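Local coordinates for fructosyl amine: oxygen oxidoreductase (Aspergillus fumigatus, PDB 3DJE), which probably catalyses the oxidative deglycation of fructosyl amino acids, using bound FAD to pass electrons from the substrate to molecular oxygen, at residues E75-G80 with F367-S372; G15-S20 with P371-L376; A47-N52 with H159-L164. All coordinates share one frame; numbering follows the deposited sequence.

Interaction 1 of 3, residues E75-G80 with F367-S372. With FAD (flavin-adenine dinucleotide), chain C; FSA (1-S-(carboxymethyl)-1-thio-beta-D-fructopyranose), chain D.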
# COMPACT_ATOMS: atom_id res chain seq x y z
N GLU A 75 -1.89 6.31 -15.03
CA GLU A 75 -1.41 7.51 -15.72
C GLU A 75 -1.65 8.76 -14.86
O GLU A 75 -0.76 9.62 -14.75
CB GLU A 75 -2.03 7.63 -17.11
CG GLU A 75 -1.22 8.50 -18.08
CD GLU A 75 -1.60 9.97 -18.04
OE1 GLU A 75 -2.61 10.31 -17.37
OE2 GLU A 75 -0.90 10.79 -18.68
N GLU A 76 -2.82 8.84 -14.22
CA GLU A 76 -3.14 9.97 -13.34
C GLU A 76 -2.18 10.05 -12.16
O GLU A 76 -1.76 11.15 -11.75
CB GLU A 76 -4.59 9.90 -12.84
CG GLU A 76 -5.61 10.22 -13.92
CD GLU A 76 -7.05 9.86 -13.57
OE1 GLU A 76 -7.28 9.04 -12.64
OE2 GLU A 76 -7.96 10.38 -14.26
N ALA A 77 -1.82 8.89 -11.61
CA ALA A 77 -0.90 8.85 -10.48
C ALA A 77 0.49 9.29 -10.91
O ALA A 77 1.11 10.10 -10.24
CB ALA A 77 -0.85 7.44 -9.86
N PHE A 78 0.96 8.77 -12.05
CA PHE A 78 2.29 9.13 -12.55
C PHE A 78 2.39 10.60 -12.90
O PHE A 78 3.42 11.23 -12.64
CB PHE A 78 2.68 8.28 -13.76
CG PHE A 78 3.62 7.16 -13.43
CD1 PHE A 78 3.13 5.87 -13.23
CD2 PHE A 78 4.99 7.40 -13.32
CE1 PHE A 78 3.99 4.82 -12.94
CE2 PHE A 78 5.88 6.35 -13.03
CZ PHE A 78 5.38 5.06 -12.84
N ASN A 79 1.32 11.14 -13.49
CA ASN A 79 1.24 12.56 -13.74
C ASN A 79 1.54 13.33 -12.46
O ASN A 79 2.34 14.26 -12.47
CB ASN A 79 -0.13 12.96 -14.28
CG ASN A 79 -0.33 12.57 -15.74
OD1 ASN A 79 0.62 12.28 -16.46
ND2 ASN A 79 -1.59 12.55 -16.17
N GLY A 80 0.92 12.90 -11.35
CA GLY A 80 1.12 13.56 -10.06
C GLY A 80 2.57 13.52 -9.63
O GLY A 80 3.13 14.54 -9.26
N PHE A 367 -0.28 2.51 -2.77
CA PHE A 367 0.46 3.70 -2.37
C PHE A 367 0.72 4.64 -3.54
O PHE A 367 0.62 5.87 -3.40
CB PHE A 367 1.79 3.46 -1.65
CG PHE A 367 2.40 4.76 -1.19
CD1 PHE A 367 1.92 5.39 -0.04
CD2 PHE A 367 3.33 5.43 -1.99
CE1 PHE A 367 2.41 6.67 0.35
CE2 PHE A 367 3.83 6.69 -1.60
CZ PHE A 367 3.35 7.31 -0.44
N LYS A 368 1.07 4.05 -4.67
CA LYS A 368 1.48 4.84 -5.82
C LYS A 368 0.40 5.82 -6.27
O LYS A 368 0.72 6.77 -6.99
CB LYS A 368 1.94 3.95 -6.97
CG LYS A 368 0.86 3.09 -7.56
CD LYS A 368 1.43 2.09 -8.59
CE LYS A 368 2.17 0.91 -7.96
NZ LYS A 368 1.27 0.02 -7.15
N TYR A 369 -0.85 5.60 -5.86
CA TYR A 369 -1.97 6.50 -6.21
C TYR A 369 -2.16 7.68 -5.25
O TYR A 369 -3.12 8.46 -5.39
CB TYR A 369 -3.28 5.69 -6.34
CG TYR A 369 -3.13 4.54 -7.30
CD1 TYR A 369 -3.38 4.70 -8.67
CD2 TYR A 369 -2.69 3.30 -6.85
CE1 TYR A 369 -3.22 3.65 -9.55
CE2 TYR A 369 -2.53 2.25 -7.72
CZ TYR A 369 -2.78 2.42 -9.06
OH TYR A 369 -2.60 1.34 -9.90
N LEU A 370 -1.25 7.84 -4.31
CA LEU A 370 -1.34 8.97 -3.38
C LEU A 370 -1.62 10.32 -4.06
O LEU A 370 -2.48 11.08 -3.59
CB LEU A 370 -0.07 9.07 -2.51
CG LEU A 370 -0.01 10.28 -1.56
CD1 LEU A 370 -1.14 10.28 -0.53
CD2 LEU A 370 1.34 10.39 -0.85
N PRO A 371 -0.89 10.65 -5.13
CA PRO A 371 -1.13 11.98 -5.74
C PRO A 371 -2.52 12.19 -6.35
O PRO A 371 -2.92 13.35 -6.53
CB PRO A 371 -0.10 12.02 -6.87
CG PRO A 371 0.97 11.05 -6.45
CD PRO A 371 0.21 9.93 -5.81
N SER A 372 -3.24 11.10 -6.64
CA SER A 372 -4.39 11.16 -7.56
C SER A 372 -5.68 10.51 -7.06
O SER A 372 -6.77 10.89 -7.50
CB SER A 372 -4.01 10.49 -8.88
OG SER A 372 -3.51 9.17 -8.64
PA FAD C . -3.50 3.11 5.21
O1A FAD C . -2.54 4.03 4.59
O2A FAD C . -2.97 1.94 5.98
O5B FAD C . -4.40 4.04 6.12
C5B FAD C . -5.40 3.52 7.01
C4B FAD C . -5.59 4.57 8.11
O4B FAD C . -6.75 4.10 8.82
C3B FAD C . -4.39 4.49 9.09
O3B FAD C . -3.71 5.75 9.17
C2B FAD C . -5.09 4.12 10.41
O2B FAD C . -4.49 4.80 11.56
C1B FAD C . -6.56 4.54 10.13
N9A FAD C . -7.42 3.92 11.19
C8A FAD C . -7.34 2.68 11.71
N7A FAD C . -8.27 2.55 12.68
C5A FAD C . -8.94 3.71 12.75
C6A FAD C . -9.98 4.18 13.56
N6A FAD C . -10.52 3.38 14.51
N1A FAD C . -10.43 5.44 13.37
C2A FAD C . -9.90 6.24 12.44
N3A FAD C . -8.90 5.82 11.66
C4A FAD C . -8.41 4.57 11.80
N1 FAD C . 1.86 0.12 -2.72
C2 FAD C . 2.50 0.66 -3.83
O2 FAD C . 1.90 1.37 -4.63
N3 FAD C . 3.85 0.39 -4.02
C4 FAD C . 4.57 -0.42 -3.15
O4 FAD C . 5.77 -0.64 -3.35
C4X FAD C . 3.91 -0.98 -2.05
N5 FAD C . 4.59 -1.81 -1.16
C5X FAD C . 3.97 -2.21 0.02
C6 FAD C . 4.74 -2.86 0.99
C7 FAD C . 4.16 -3.23 2.20
C7M FAD C . 5.05 -3.96 3.21
C8 FAD C . 2.83 -2.93 2.46
C8M FAD C . 2.21 -3.28 3.84
C9 FAD C . 2.07 -2.27 1.49
C9A FAD C . 2.64 -1.89 0.27
N10 FAD C . 1.90 -1.23 -0.73
C10 FAD C . 2.56 -0.70 -1.84
C1' FAD C . 0.44 -1.07 -0.61
C2' FAD C . 0.11 0.30 -0.02
O2' FAD C . 1.03 0.61 1.05
C3' FAD C . -1.33 0.30 0.48
O3' FAD C . -2.18 -0.28 -0.53
C4' FAD C . -1.84 1.71 0.77
O4' FAD C . -0.89 2.48 1.51
C5' FAD C . -3.14 1.61 1.58
O5' FAD C . -3.67 2.93 1.81
P FAD C . -4.99 3.12 2.70
O1P FAD C . -6.07 2.24 2.16
O2P FAD C . -5.19 4.58 2.81
O3P FAD C . -4.58 2.56 4.16
OAB FSA D . 2.60 -2.06 -6.42
CAL FSA D . 3.82 -2.32 -6.52
OAA FSA D . 4.48 -2.04 -7.55
CAH FSA D . 4.55 -3.04 -5.40
SAK FSA D . 3.47 -3.54 -4.10
C1 FSA D . 4.72 -4.35 -3.15
C2 FSA D . 4.10 -5.37 -2.18
O2 FSA D . 5.03 -5.67 -1.13
C3 FSA D . 3.74 -6.67 -2.91
O3 FSA D . 4.92 -7.33 -3.38
C4 FSA D . 2.90 -7.61 -2.04
O4 FSA D . 2.42 -8.71 -2.83
C5 FSA D . 1.68 -6.89 -1.43
O5 FSA D . 0.71 -6.59 -2.44
C6 FSA D . 2.14 -5.62 -0.73
O6 FSA D . 2.88 -4.80 -1.66
O HOH W 1 -7.50 9.35 -9.80

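Interaction 2 of 3, residues G15-S20 with P371-L376. With FAD (flavin-adenine dinucleotide), chain C.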
# COMPACT_ATOMS: atom_id res chain seq x y z
N GLY A 15 -4.62 7.94 6.53
CA GLY A 15 -3.58 7.18 5.85
C GLY A 15 -3.43 7.65 4.43
O GLY A 15 -3.71 8.81 4.10
N THR A 16 -2.99 6.74 3.58
CA THR A 16 -2.66 7.10 2.20
C THR A 16 -3.86 7.72 1.46
O THR A 16 -3.79 8.84 0.92
CB THR A 16 -2.16 5.88 1.41
OG1 THR A 16 -1.20 5.16 2.20
CG2 THR A 16 -1.53 6.32 0.11
N TRP A 17 -4.96 6.99 1.45
CA TRP A 17 -6.11 7.39 0.66
C TRP A 17 -6.97 8.45 1.36
O TRP A 17 -7.52 9.34 0.70
CB TRP A 17 -6.92 6.16 0.25
CG TRP A 17 -6.24 5.33 -0.82
CD1 TRP A 17 -4.93 5.37 -1.22
CD2 TRP A 17 -6.88 4.36 -1.65
NE1 TRP A 17 -4.72 4.49 -2.26
CE2 TRP A 17 -5.91 3.85 -2.54
CE3 TRP A 17 -8.20 3.86 -1.73
CZ2 TRP A 17 -6.20 2.88 -3.49
CZ3 TRP A 17 -8.50 2.89 -2.69
CH2 TRP A 17 -7.50 2.41 -3.54
N GLY A 18 -7.05 8.39 2.69
CA GLY A 18 -7.72 9.45 3.47
C GLY A 18 -7.03 10.79 3.27
O GLY A 18 -7.70 11.82 3.06
N THR A 19 -5.70 10.80 3.34
CA THR A 19 -4.94 12.03 3.13
C THR A 19 -5.11 12.53 1.69
O THR A 19 -5.32 13.74 1.48
CB THR A 19 -3.47 11.87 3.53
OG1 THR A 19 -3.41 11.67 4.94
CG2 THR A 19 -2.66 13.13 3.19
N SER A 20 -5.05 11.62 0.72
CA SER A 20 -5.27 12.01 -0.69
C SER A 20 -6.65 12.68 -0.85
O SER A 20 -6.80 13.74 -1.51
CB SER A 20 -5.20 10.80 -1.61
OG SER A 20 -5.09 11.26 -2.95
N PRO A 371 -0.89 10.65 -5.13
CA PRO A 371 -1.13 11.98 -5.74
C PRO A 371 -2.52 12.19 -6.35
O PRO A 371 -2.92 13.35 -6.53
CB PRO A 371 -0.10 12.02 -6.87
CG PRO A 371 0.97 11.05 -6.45
CD PRO A 371 0.21 9.93 -5.81
N SER A 372 -3.24 11.10 -6.64
CA SER A 372 -4.39 11.16 -7.56
C SER A 372 -5.68 10.51 -7.06
O SER A 372 -6.77 10.89 -7.50
CB SER A 372 -4.01 10.49 -8.88
OG SER A 372 -3.51 9.17 -8.64
N ILE A 373 -5.56 9.51 -6.20
CA ILE A 373 -6.73 8.69 -5.86
C ILE A 373 -7.82 9.53 -5.17
O ILE A 373 -9.01 9.25 -5.33
CB ILE A 373 -6.32 7.42 -5.03
CG1 ILE A 373 -7.36 6.30 -5.18
CG2 ILE A 373 -6.08 7.78 -3.55
CD1 ILE A 373 -7.43 5.68 -6.59
N GLY A 374 -7.42 10.54 -4.40
CA GLY A 374 -8.38 11.46 -3.78
C GLY A 374 -9.36 12.07 -4.78
O GLY A 374 -10.53 12.28 -4.46
N ASN A 375 -8.89 12.34 -6.00
CA ASN A 375 -9.77 12.92 -7.02
C ASN A 375 -10.89 11.96 -7.38
O ASN A 375 -12.04 12.37 -7.59
CB ASN A 375 -8.98 13.30 -8.27
CG ASN A 375 -8.61 14.77 -8.30
OD1 ASN A 375 -9.28 15.62 -7.69
ND2 ASN A 375 -7.53 15.09 -9.02
N LEU A 376 -10.55 10.68 -7.45
CA LEU A 376 -11.52 9.64 -7.79
C LEU A 376 -12.51 9.41 -6.63
O LEU A 376 -13.70 9.21 -6.85
CB LEU A 376 -10.81 8.34 -8.16
CG LEU A 376 -11.69 7.20 -8.65
CD1 LEU A 376 -12.48 7.59 -9.94
CD2 LEU A 376 -10.84 5.94 -8.86
PA FAD C . -3.50 3.11 5.21
O1A FAD C . -2.54 4.03 4.59
O2A FAD C . -2.97 1.94 5.98
O5B FAD C . -4.40 4.04 6.12
C5B FAD C . -5.40 3.52 7.01
C4B FAD C . -5.59 4.57 8.11
O4B FAD C . -6.75 4.10 8.82
C3B FAD C . -4.39 4.49 9.09
O3B FAD C . -3.71 5.75 9.17
C2B FAD C . -5.09 4.12 10.41
O2B FAD C . -4.49 4.80 11.56
C1B FAD C . -6.56 4.54 10.13
N9A FAD C . -7.42 3.92 11.19
C8A FAD C . -7.34 2.68 11.71
N7A FAD C . -8.27 2.55 12.68
C5A FAD C . -8.94 3.71 12.75
C6A FAD C . -9.98 4.18 13.56
N6A FAD C . -10.52 3.38 14.51
N1A FAD C . -10.43 5.44 13.37
C2A FAD C . -9.90 6.24 12.44
N3A FAD C . -8.90 5.82 11.66
C4A FAD C . -8.41 4.57 11.80
N1 FAD C . 1.86 0.12 -2.72
C2 FAD C . 2.50 0.66 -3.83
O2 FAD C . 1.90 1.37 -4.63
N3 FAD C . 3.85 0.39 -4.02
C4 FAD C . 4.57 -0.42 -3.15
O4 FAD C . 5.77 -0.64 -3.35
C4X FAD C . 3.91 -0.98 -2.05
N5 FAD C . 4.59 -1.81 -1.16
C5X FAD C . 3.97 -2.21 0.02
C6 FAD C . 4.74 -2.86 0.99
C7 FAD C . 4.16 -3.23 2.20
C7M FAD C . 5.05 -3.96 3.21
C8 FAD C . 2.83 -2.93 2.46
C8M FAD C . 2.21 -3.28 3.84
C9 FAD C . 2.07 -2.27 1.49
C9A FAD C . 2.64 -1.89 0.27
N10 FAD C . 1.90 -1.23 -0.73
C10 FAD C . 2.56 -0.70 -1.84
C1' FAD C . 0.44 -1.07 -0.61
C2' FAD C . 0.11 0.30 -0.02
O2' FAD C . 1.03 0.61 1.05
C3' FAD C . -1.33 0.30 0.48
O3' FAD C . -2.18 -0.28 -0.53
C4' FAD C . -1.84 1.71 0.77
O4' FAD C . -0.89 2.48 1.51
C5' FAD C . -3.14 1.61 1.58
O5' FAD C . -3.67 2.93 1.81
P FAD C . -4.99 3.12 2.70
O1P FAD C . -6.07 2.24 2.16
O2P FAD C . -5.19 4.58 2.81
O3P FAD C . -4.58 2.56 4.16

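Interaction 3 of 3, residues A47-N52 with H159-L164. With FAD (flavin-adenine dinucleotide), chain C.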
# COMPACT_ATOMS: atom_id res chain seq x y z
N ALA A 47 -0.15 1.76 6.08
CA ALA A 47 0.69 1.09 5.09
C ALA A 47 1.56 2.08 4.31
O ALA A 47 2.58 1.69 3.74
CB ALA A 47 -0.17 0.28 4.15
N GLY A 48 1.19 3.36 4.31
CA GLY A 48 1.95 4.38 3.56
C GLY A 48 3.12 4.94 4.35
O GLY A 48 3.93 5.69 3.81
N ASN A 49 3.20 4.58 5.63
CA ASN A 49 4.26 5.08 6.48
C ASN A 49 5.50 4.21 6.35
O ASN A 49 5.74 3.30 7.16
CB ASN A 49 3.81 5.21 7.94
CG ASN A 49 4.85 5.93 8.78
OD1 ASN A 49 5.98 6.17 8.33
ND2 ASN A 49 4.47 6.28 10.02
N ASP A 50 6.28 4.50 5.31
CA ASP A 50 7.39 3.65 4.90
C ASP A 50 8.42 4.57 4.25
O ASP A 50 8.04 5.59 3.64
CB ASP A 50 6.83 2.66 3.86
CG ASP A 50 7.69 1.44 3.61
OD1 ASP A 50 8.92 1.48 3.81
OD2 ASP A 50 7.10 0.42 3.15
N VAL A 51 9.70 4.23 4.35
CA VAL A 51 10.74 5.07 3.72
C VAL A 51 10.81 4.96 2.18
O VAL A 51 11.39 5.81 1.50
CB VAL A 51 12.16 4.87 4.38
CG1 VAL A 51 12.12 5.30 5.84
CG2 VAL A 51 12.67 3.43 4.23
N ASN A 52 10.17 3.94 1.64
CA ASN A 52 10.07 3.82 0.19
C ASN A 52 8.99 2.88 -0.24
O ASN A 52 8.68 1.89 0.44
CB ASN A 52 11.40 3.42 -0.45
CG ASN A 52 12.15 2.39 0.38
OD1 ASN A 52 11.55 1.44 0.90
ND2 ASN A 52 13.46 2.58 0.52
N HIS A 159 9.58 8.39 -1.66
CA HIS A 159 9.67 8.46 -0.20
C HIS A 159 8.29 8.58 0.39
O HIS A 159 7.73 9.68 0.50
CB HIS A 159 10.59 9.58 0.28
CG HIS A 159 11.00 9.40 1.70
ND1 HIS A 159 10.09 9.30 2.73
CD2 HIS A 159 12.22 9.20 2.26
CE1 HIS A 159 10.74 9.10 3.87
NE2 HIS A 159 12.04 9.03 3.61
N ALA A 160 7.72 7.42 0.73
CA ALA A 160 6.29 7.35 1.05
C ALA A 160 5.89 8.20 2.26
O ALA A 160 4.95 9.02 2.19
CB ALA A 160 5.83 5.88 1.24
N ARG A 161 6.62 8.03 3.35
CA ARG A 161 6.34 8.78 4.57
C ARG A 161 6.41 10.29 4.33
O ARG A 161 5.49 11.04 4.71
CB ARG A 161 7.27 8.36 5.69
CG ARG A 161 7.01 9.13 6.98
CD ARG A 161 8.24 9.08 7.88
NE ARG A 161 9.26 9.99 7.36
CZ ARG A 161 10.55 9.98 7.67
NH1 ARG A 161 11.07 9.09 8.52
NH2 ARG A 161 11.34 10.88 7.12
N ASN A 162 7.49 10.75 3.69
CA ASN A 162 7.62 12.19 3.44
C ASN A 162 6.53 12.74 2.51
O ASN A 162 6.06 13.87 2.70
CB ASN A 162 9.03 12.52 2.93
CG ASN A 162 10.09 12.36 4.02
OD1 ASN A 162 9.78 12.27 5.21
ND2 ASN A 162 11.35 12.34 3.60
N ALA A 163 6.11 11.94 1.53
CA ALA A 163 5.03 12.36 0.61
C ALA A 163 3.68 12.44 1.35
O ALA A 163 2.88 13.38 1.16
CB ALA A 163 4.92 11.39 -0.57
N LEU A 164 3.43 11.44 2.20
CA LEU A 164 2.20 11.39 3.01
C LEU A 164 2.11 12.62 3.92
O LEU A 164 1.07 13.29 3.99
CB LEU A 164 2.17 10.09 3.83
CG LEU A 164 0.98 9.85 4.76
CD1 LEU A 164 -0.31 9.78 3.97
CD2 LEU A 164 1.24 8.53 5.52
PA FAD C . -3.50 3.11 5.21
O1A FAD C . -2.54 4.03 4.59
O2A FAD C . -2.97 1.94 5.98
O5B FAD C . -4.40 4.04 6.12
C5B FAD C . -5.40 3.52 7.01
C4B FAD C . -5.59 4.57 8.11
O4B FAD C . -6.75 4.10 8.82
C3B FAD C . -4.39 4.49 9.09
O3B FAD C . -3.71 5.75 9.17
C2B FAD C . -5.09 4.12 10.41
O2B FAD C . -4.49 4.80 11.56
C1B FAD C . -6.56 4.54 10.13
N9A FAD C . -7.42 3.92 11.19
C8A FAD C . -7.34 2.68 11.71
N7A FAD C . -8.27 2.55 12.68
C5A FAD C . -8.94 3.71 12.75
C6A FAD C . -9.98 4.18 13.56
N6A FAD C . -10.52 3.38 14.51
N1A FAD C . -10.43 5.44 13.37
C2A FAD C . -9.90 6.24 12.44
N3A FAD C . -8.90 5.82 11.66
C4A FAD C . -8.41 4.57 11.80
N1 FAD C . 1.86 0.12 -2.72
C2 FAD C . 2.50 0.66 -3.83
O2 FAD C . 1.90 1.37 -4.63
N3 FAD C . 3.85 0.39 -4.02
C4 FAD C . 4.57 -0.42 -3.15
O4 FAD C . 5.77 -0.64 -3.35
C4X FAD C . 3.91 -0.98 -2.05
N5 FAD C . 4.59 -1.81 -1.16
C5X FAD C . 3.97 -2.21 0.02
C6 FAD C . 4.74 -2.86 0.99
C7 FAD C . 4.16 -3.23 2.20
C7M FAD C . 5.05 -3.96 3.21
C8 FAD C . 2.83 -2.93 2.46
C8M FAD C . 2.21 -3.28 3.84
C9 FAD C . 2.07 -2.27 1.49
C9A FAD C . 2.64 -1.89 0.27
N10 FAD C . 1.90 -1.23 -0.73
C10 FAD C . 2.56 -0.70 -1.84
C1' FAD C . 0.44 -1.07 -0.61
C2' FAD C . 0.11 0.30 -0.02
O2' FAD C . 1.03 0.61 1.05
C3' FAD C . -1.33 0.30 0.48
O3' FAD C . -2.18 -0.28 -0.53
C4' FAD C . -1.84 1.71 0.77
O4' FAD C . -0.89 2.48 1.51
C5' FAD C . -3.14 1.61 1.58
O5' FAD C . -3.67 2.93 1.81
P FAD C . -4.99 3.12 2.70
O1P FAD C . -6.07 2.24 2.16
O2P FAD C . -5.19 4.58 2.81
O3P FAD C . -4.58 2.56 4.16

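Interaction 1 of 3, residues E75-G80 with F367-S372
Ala77 CB, on helix 64-83, packs against segment 367-372, and the walk from Phe367 to Ser372 runs from the flavin to that helix. Phe367 stands at the cofactor end, where its backbone N donates to FAD N1. The next amide, Lys368 N, donates to FAD O2 at 2.8 Å. The side chain of Lys368 starts between the backbone N and the carbonyl carbon and bends again at chi3 (76°) and chi4 (65°). This folds the chain back over the same oxygen, and Lys368 NZ donates a hydrogen bond to FAD O2 at 2.9 Å. A second bond runs from Lys368 NZ to carboxylate atom OAB of FSA, the bound substrate analogue, at 2.6 Å; NZ also bonds to Arg365 O. The carbonyl of Lys368 faces the other way: its O touches Ala77 CB at 3.3 Å and accepts a hydrogen bond from Trp81 NE1, further along the helix. Tyr369 adds an apolar contact, with CD1 3.9 Å from Ala77 CB. Pro371 lays its CB against Gly80 CA at 3.7 Å, a close approach that the bare backbone of the helix permits. Ser372 finishes the contact, its OG 3.2 Å from Ala77 CA and its CB over Glu76 O, while one water donates to both Ser372 O and Glu76 OE1. No direct hydrogen bond joins the two segments, which meet through packing and that water. Two amides and an amine converge on N1 and O2 of the flavin, which would be expected to favour electron density gathering there on reduction; the amine's grip on the carboxylate is consistent with a part in positioning the substrate.

Interaction 2 of 3, residues G15-S20 with P371-L376
Trp17 and Ile373 meet face to methyl, and the indole is best followed outward from its root. CB sits beside the pyrophosphate, 3.5 Å from FAD O2P, the oxygen to which Trp17 N donates at 2.8 Å in a nearly straight bond (174°). With CG anti to the carbonyl carbon (chi1 -74°), the ring swings out across Ile373. CG and CD1 lie under Ile373 CG2, CD1 being 3.5 Å from it; this methyl stands 3.6 Å from the centroid of the five-membered ring, a CH-pi contact only 14° off the normal. NE1 donates a hydrogen bond to Gly366 O, which fixes the turn of the ring. Further out, CE2 and CZ2 come against Ile373 CG1, CE2 at 3.9 Å, while FAD O5' lies over the opposite face, with O1P nearer its rim. One turn on, Ser20 OG accepts from Gly374 N at 2.8 Å and is itself bonded to Leu370 O. The approach to helix 16-27 carries a GxGxxG-like pattern, consistent with a Rossmann-type dinucleotide-binding fold. One residue thus serves both partners: the backbone N of Trp17 holds a phosphate oxygen, and its indole lies between FAD oxygens and Ile373 of helix 373-382.

Interaction 3 of 3, residues A47-N52 with H159-L164
Ala160, Arg161 and Val51 give up the most surface where the loop 47-52 runs past the start of helix 160-173. The methyl of Ala160 points toward the loop and sits between two carbonyls, its CB 3.2 Å from Gly48 O and 3.3 Å from Asp50 O. Asp50 O also accepts a hydrogen bond from Arg161 N at 2.8 Å. Asn49, centre of an inverse gamma turn, brings its OD1 to 3.4 Å from Arg161 CG, and its ND2 is bonded to Ser43 O and Ile435 O. The aliphatic part of Arg161 runs alongside that amide, then a bend at chi3 (76°) carries the guanidinium away; NE and NH2 both grip Asn162 OD1 in the guanidinium plane, and NH2 adds a salt bridge to Glu271.

The helix opens with a side-chain N-cap: His159 ND1 accepts from Asn162 N at 3.1 Å. That use of ND1 is consistent with an unprotonated nitrogen, and the imidazole is clasped on both faces. Val51 O lies 3.5 Å above the ring plane of His159, toward the rim, with Val51 CA making a CH-pi contact on this face, while Asn162 ND2 covers the centre of the other. At the far end of the loop, which links strands 33-37 and 53-55, Ala47 N donates to FAD O2A at 2.8 Å.

How the interactions relate
All three contacts are strung along the FAD, which each of them touches: interaction 2 at the pyrophosphate and ribityl chain, interaction 3 at the same pyrophosphate through Ala47 N, and interaction 1 at the flavin ring and the bound substrate analogue. Centres of interactions 1 and 2 lie about 9 Å apart; they share Pro371 and Ser372, and Phe367 CD1 packs 3.6 Å from Thr16 CG2. Interaction 3 is about 14 Å from interaction 1 and 13 Å from interaction 2, centre to centre. Phe367 also joins interactions 1 and 3, with its CZ 3.3 Å from Ala160 CA. Between interactions 2 and 3, Thr16 OG1 meets Gly48 CA at 3.5 Å, and Leu164 CD1 approaches Gly15 O at 3.5 Å.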